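Long-range contact in PbSGBP-B lipoprotein (Prevotella bryantii B14, PDB 6D2Y), which probably binds polysaccharides at the cell surface as a lipoprotein of a polysaccharide utilization locus, and carries a magnesium ion: residues 71-84 with 101-115. Residues are numbered along the deposited sequence; the frame is centred on the assembly and turned at random.
Sequences LKSIKGILFNDQAA and PNEIPSVVTDKMYMI
Asn-80 rests its CB against Pro-105 CB at 3.6 Å, with Val-107 O nearby, and from this footing, at the second position of the type II' turn from Phe-79 to Gln-82, it illustrates how one side chain can organise a loop that wraps a hairpin end. From CB, chi1 of -56° sets CG beside the backbone N, turning the amide toward the bend before strand 111-115. CG lies near both Pro-105 CB and Thr-109 N. At the tip the two branches part: OD1 accepts from Asp-110 N (3.0 Å), almost in line with its C=O bond, and from Thr-109 N (3.1 Å), which comes in tilted from the amide plane. ND2 passes Pro-105 CG and donates to a water that in turn donates to Asp-110 OD1; Lys-206 holds the other carboxylate oxygen, OD2, in a salt bridge.

Asp-81 repeats the device one residue on. Val-107 N reaches its OD2 (3.1 Å) from above the carboxylate plane, and Ser-106 N gives the same oxygen a weak bond, while OD1 receives Gln-82 NE2.

Behind the turn, strands 74-79 and 111-115 pair antiparallel, with a classic beta bulge where Lys-75 N and Gly-76 N share Ile-115 O. On the face that meets strand 63-69, Met-112, a selenomethionine, runs alongside Phe-79 and brings SE to 3.6 Å from CZ, an oblique Met-aromatic contact, while Pro-101 CD reaches CD1 of the same ring at 3.5 Å. On the other face Tyr-113 presents its ring edge to Asn-80 O.

The chemistry thus divides the work: apolar side chains bind this N-terminal sheet to the strand beneath, whereas the Asn-80 amide oxygen and the Asp-81 carboxylate take up N-H groups of the loop 106-110, which probably helps hold the loop 101-110 against the turn.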
loop_
_atom_site.group_PDB
_atom_site.type_symbol
_atom_site.label_atom_id
_atom_site.label_comp_id
_atom_site.label_asym_id
_atom_site.label_seq_id
_atom_site.Cartn_x
_atom_site.Cartn_y
_atom_site.Cartn_z
ATOM N N LEU A 71 33.301 27.152 -24.893
ATOM C CA LEU A 71 32.608 25.922 -24.537
ATOM C C LEU A 71 33.022 24.743 -25.407
ATOM O O LEU A 71 32.744 23.595 -25.044
ATOM C CB LEU A 71 31.094 26.134 -24.621
ATOM C CG LEU A 71 30.493 27.031 -23.538
ATOM C CD1 LEU A 71 28.975 26.939 -23.543
ATOM C CD2 LEU A 71 31.048 26.668 -22.169
ATOM N N LYS A 72 33.679 24.985 -26.537
ATOM C CA LYS A 72 34.135 23.875 -27.361
ATOM C C LYS A 72 35.478 23.314 -26.906
ATOM O O LYS A 72 35.989 22.383 -27.538
ATOM C CB LYS A 72 34.189 24.306 -28.828
ATOM C CG LYS A 72 32.801 24.475 -29.433
ATOM C CD LYS A 72 32.795 25.408 -30.634
ATOM C CE LYS A 72 33.286 24.706 -31.888
ATOM N NZ LYS A 72 34.750 24.878 -32.087
ATOM N N SER A 73 36.054 23.853 -25.830
ATOM C CA SER A 73 37.156 23.196 -25.140
ATOM C C SER A 73 36.687 22.037 -24.271
ATOM O O SER A 73 37.522 21.280 -23.764
ATOM C CB SER A 73 37.916 24.201 -24.274
ATOM O OG SER A 73 38.953 24.828 -25.008
ATOM N N ILE A 74 35.378 21.889 -24.092
ATOM C CA ILE A 74 34.809 20.818 -23.284
ATOM C C ILE A 74 34.822 19.530 -24.095
ATOM O O ILE A 74 34.167 19.437 -25.139
ATOM C CB ILE A 74 33.381 21.166 -22.850
ATOM C CG1 ILE A 74 33.359 22.530 -22.167
ATOM C CG2 ILE A 74 32.833 20.086 -21.930
ATOM C CD1 ILE A 74 31.987 23.107 -22.059
ATOM N N LYS A 75 35.553 18.529 -23.612
ATOM C CA LYS A 75 35.533 17.217 -24.245
ATOM C C LYS A 75 34.507 16.292 -23.607
ATOM O O LYS A 75 33.832 15.536 -24.313
ATOM C CB LYS A 75 36.925 16.581 -24.186
ATOM C CG LYS A 75 37.856 17.082 -25.270
ATOM C CD LYS A 75 37.086 17.367 -26.550
ATOM C CE LYS A 75 37.907 18.185 -27.524
ATOM N NZ LYS A 75 37.131 19.377 -27.955
ATOM N N GLY A 76 34.371 16.344 -22.285
ATOM C CA GLY A 76 33.390 15.533 -21.597
ATOM C C GLY A 76 32.704 16.333 -20.509
ATOM O O GLY A 76 33.236 17.322 -19.999
ATOM N N ILE A 77 31.498 15.887 -20.164
ATOM C CA ILE A 77 30.718 16.456 -19.073
ATOM C C ILE A 77 30.196 15.307 -18.224
ATOM O O ILE A 77 29.597 14.365 -18.754
ATOM C CB ILE A 77 29.546 17.314 -19.593
ATOM C CG1 ILE A 77 30.056 18.606 -20.235
ATOM C CG2 ILE A 77 28.573 17.631 -18.472
ATOM C CD1 ILE A 77 28.952 19.538 -20.708
ATOM N N LEU A 78 30.416 15.380 -16.916
ATOM C CA LEU A 78 29.799 14.456 -15.977
ATOM C C LEU A 78 28.909 15.222 -15.016
ATOM O O LEU A 78 29.338 16.219 -14.428
ATOM C CB LEU A 78 30.838 13.678 -15.183
ATOM C CG LEU A 78 31.613 12.646 -15.980
ATOM C CD1 LEU A 78 32.938 13.287 -16.325
ATOM C CD2 LEU A 78 31.814 11.354 -15.159
ATOM N N PHE A 79 27.677 14.750 -14.863
ATOM C CA PHE A 79 26.792 15.177 -13.788
ATOM C C PHE A 79 26.990 14.211 -12.626
ATOM O O PHE A 79 26.622 13.034 -12.724
ATOM C CB PHE A 79 25.345 15.180 -14.268
ATOM C CG PHE A 79 25.029 16.286 -15.226
ATOM C CD1 PHE A 79 25.270 16.143 -16.584
ATOM C CD2 PHE A 79 24.486 17.471 -14.769
ATOM C CE1 PHE A 79 24.972 17.167 -17.468
ATOM C CE2 PHE A 79 24.186 18.497 -15.644
ATOM C CZ PHE A 79 24.428 18.345 -16.995
ATOM N N ASN A 80 27.582 14.702 -11.535
ATOM C CA ASN A 80 28.003 13.866 -10.405
ATOM C C ASN A 80 28.962 12.819 -10.956
ATOM O O ASN A 80 30.017 13.202 -11.491
ATOM C CB ASN A 80 26.772 13.322 -9.678
ATOM C CG ASN A 80 25.841 14.418 -9.218
ATOM O OD1 ASN A 80 26.151 15.173 -8.288
ATOM N ND2 ASN A 80 24.684 14.505 -9.858
ATOM N N ASP A 81 28.653 11.527 -10.875
ATOM C CA ASP A 81 29.502 10.481 -11.424
ATOM C C ASP A 81 28.948 9.906 -12.721
ATOM O O ASP A 81 29.430 8.869 -13.187
ATOM C CB ASP A 81 29.692 9.366 -10.394
ATOM C CG ASP A 81 28.372 8.840 -9.850
ATOM O OD1 ASP A 81 27.307 9.278 -10.332
ATOM O OD2 ASP A 81 28.399 7.991 -8.936
ATOM N N GLN A 82 27.943 10.549 -13.308
ATOM C CA GLN A 82 27.293 10.059 -14.515
ATOM C C GLN A 82 27.784 10.866 -15.709
ATOM O O GLN A 82 27.636 12.092 -15.739
ATOM C CB GLN A 82 25.774 10.154 -14.387
ATOM C CG GLN A 82 25.212 9.393 -13.199
ATOM C CD GLN A 82 25.547 7.914 -13.243
ATOM O OE1 GLN A 82 25.334 7.247 -14.256
ATOM N NE2 GLN A 82 26.081 7.395 -12.144
ATOM N N ALA A 83 28.360 10.177 -16.690
ATOM C CA ALA A 83 28.853 10.840 -17.886
ATOM C C ALA A 83 27.699 11.179 -18.819
ATOM O O ALA A 83 26.794 10.368 -19.035
ATOM C CB ALA A 83 29.870 9.957 -18.610
ATOM N N ALA A 84 27.733 12.389 -19.365
ATOM C CA ALA A 84 26.745 12.818 -20.338
ATOM C C ALA A 84 27.244 12.544 -21.753
ATOM O O ALA A 84 28.431 12.304 -21.986
ATOM C CB ALA A 84 26.431 14.306 -20.170
ATOM N N PRO A 101 22.089 12.865 -17.677
ATOM C CA PRO A 101 21.938 11.410 -17.779
ATOM C C PRO A 101 20.761 10.907 -16.956
ATOM O O PRO A 101 20.301 11.551 -16.011
ATOM C CB PRO A 101 23.268 10.876 -17.234
ATOM C CG PRO A 101 24.235 11.983 -17.463
ATOM C CD PRO A 101 23.452 13.251 -17.270
ATOM N N ASN A 102 20.272 9.723 -17.334
ATOM C CA ASN A 102 19.074 9.175 -16.707
ATOM C C ASN A 102 19.376 8.453 -15.401
ATOM O O ASN A 102 18.495 8.350 -14.540
ATOM C CB ASN A 102 18.366 8.218 -17.672
ATOM C CG ASN A 102 16.890 8.033 -17.342
ATOM O OD1 ASN A 102 16.138 7.421 -18.103
ATOM N ND2 ASN A 102 16.467 8.579 -16.207
ATOM N N GLU A 103 20.597 7.956 -15.228
ATOM C CA GLU A 103 20.901 7.102 -14.089
ATOM C C GLU A 103 21.047 7.911 -12.806
ATOM O O GLU A 103 21.546 9.041 -12.816
ATOM C CB GLU A 103 22.175 6.302 -14.352
ATOM C CG GLU A 103 22.008 5.227 -15.409
ATOM C CD GLU A 103 20.837 4.307 -15.117
ATOM O OE1 GLU A 103 20.686 3.883 -13.951
ATOM O OE2 GLU A 103 20.066 4.014 -16.054
ATOM N N ILE A 104 20.606 7.322 -11.703
ATOM C CA ILE A 104 20.757 7.948 -10.385
ATOM C C ILE A 104 22.234 7.940 -9.999
ATOM O O ILE A 104 22.895 6.894 -10.115
ATOM C CB ILE A 104 19.913 7.204 -9.347
ATOM C CG1 ILE A 104 18.455 7.662 -9.409
ATOM C CG2 ILE A 104 20.476 7.406 -7.944
ATOM C CD1 ILE A 104 17.462 6.556 -9.143
ATOM N N PRO A 105 22.795 9.059 -9.546
ATOM C CA PRO A 105 24.211 9.065 -9.156
ATOM C C PRO A 105 24.439 8.297 -7.862
ATOM O O PRO A 105 23.667 8.410 -6.907
ATOM C CB PRO A 105 24.522 10.556 -8.985
ATOM C CG PRO A 105 23.193 11.175 -8.650
ATOM C CD PRO A 105 22.173 10.389 -9.422
ATOM N N SER A 106 25.521 7.512 -7.836
ATOM C CA SER A 106 25.853 6.739 -6.641
ATOM C C SER A 106 26.569 7.593 -5.601
ATOM O O SER A 106 26.328 7.443 -4.400
ATOM C CB SER A 106 26.708 5.526 -7.011
ATOM O OG SER A 106 25.915 4.517 -7.613
ATOM N N VAL A 107 27.463 8.479 -6.035
ATOM C CA VAL A 107 28.095 9.474 -5.173
ATOM C C VAL A 107 27.690 10.845 -5.707
ATOM O O VAL A 107 27.995 11.194 -6.854
ATOM C CB VAL A 107 29.620 9.299 -5.114
ATOM C CG1 VAL A 107 30.200 9.135 -6.504
ATOM C CG2 VAL A 107 30.262 10.492 -4.394
ATOM N N VAL A 108 26.951 11.604 -4.902
ATOM C CA VAL A 108 26.405 12.892 -5.314
ATOM C C VAL A 108 27.273 14.002 -4.740
ATOM O O VAL A 108 27.575 14.017 -3.540
ATOM C CB VAL A 108 24.935 13.035 -4.875
ATOM C CG1 VAL A 108 24.765 12.745 -3.391
ATOM C CG2 VAL A 108 24.402 14.428 -5.202
ATOM N N THR A 109 27.696 14.921 -5.602
ATOM C CA THR A 109 28.478 16.069 -5.174
ATOM C C THR A 109 27.843 17.390 -5.572
ATOM O O THR A 109 28.390 18.446 -5.234
ATOM C CB THR A 109 29.906 15.997 -5.737
ATOM O OG1 THR A 109 29.864 15.732 -7.145
ATOM C CG2 THR A 109 30.695 14.898 -5.038
ATOM N N ASP A 110 26.704 17.365 -6.267
ATOM C CA ASP A 110 26.016 18.573 -6.721
ATOM C C ASP A 110 26.956 19.460 -7.533
ATOM O O ASP A 110 27.075 20.666 -7.309
ATOM C CB ASP A 110 25.409 19.340 -5.544
ATOM C CG ASP A 110 24.194 18.642 -4.959
ATOM O OD1 ASP A 110 23.628 17.751 -5.628
ATOM O OD2 ASP A 110 23.800 18.994 -3.828
ATOM N N LYS A 111 27.643 18.836 -8.484
ATOM C CA LYS A 111 28.526 19.539 -9.396
ATOM C C LYS A 111 28.456 18.880 -10.764
ATOM O O LYS A 111 28.260 17.665 -10.871
ATOM C CB LYS A 111 29.981 19.547 -8.888
ATOM C CG LYS A 111 30.182 20.343 -7.603
ATOM C CD LYS A 111 31.578 20.187 -7.031
ATOM C CE LYS A 111 31.645 20.740 -5.613
ATOM N NZ LYS A 111 31.217 22.164 -5.551
HETATM N N MSE A 112 28.596 19.693 -11.803
HETATM C CA MSE A 112 28.759 19.192 -13.166
HETATM C C MSE A 112 30.213 19.417 -13.564
HETATM O O MSE A 112 30.679 20.555 -13.599
HETATM C CB MSE A 112 27.810 19.906 -14.134
HETATM C CG MSE A 112 28.339 20.085 -15.559
HETATM SE SE MSE A 112 26.992 20.825 -16.777
HETATM C CE MSE A 112 27.330 22.692 -16.485
ATOM N N TYR A 113 30.933 18.337 -13.838
ATOM C CA TYR A 113 32.361 18.414 -14.109
ATOM C C TYR A 113 32.587 18.565 -15.607
ATOM O O TYR A 113 32.134 17.732 -16.396
ATOM C CB TYR A 113 33.082 17.179 -13.572
ATOM C CG TYR A 113 32.855 16.943 -12.097
ATOM C CD1 TYR A 113 33.678 17.521 -11.141
ATOM C CD2 TYR A 113 31.809 16.144 -11.660
ATOM C CE1 TYR A 113 33.469 17.308 -9.788
ATOM C CE2 TYR A 113 31.591 15.926 -10.314
ATOM C CZ TYR A 113 32.424 16.510 -9.382
ATOM O OH TYR A 113 32.216 16.297 -8.039
HETATM N N MSE A 114 33.284 19.624 -15.994
HETATM C CA MSE A 114 33.669 19.797 -17.385
HETATM C C MSE A 114 35.112 19.368 -17.568
HETATM O O MSE A 114 35.996 19.834 -16.842
HETATM C CB MSE A 114 33.485 21.243 -17.818
HETATM C CG MSE A 114 32.243 21.882 -17.250
HETATM SE SE MSE A 114 32.261 23.803 -17.492
HETATM C CE MSE A 114 31.039 23.833 -18.956
ATOM N N ILE A 115 35.353 18.473 -18.526
ATOM C CA ILE A 115 36.682 17.921 -18.771
ATOM C C ILE A 115 37.184 18.411 -20.123
ATOM O O ILE A 115 36.518 18.232 -21.151
ATOM C CB ILE A 115 36.711 16.384 -18.714
ATOM C CG1 ILE A 115 36.192 15.841 -17.378
ATOM C CG2 ILE A 115 38.129 15.899 -18.927
ATOM C CD1 ILE A 115 35.883 14.359 -17.417
HETATM O O HOH W 1 23.087 16.330 -7.819
#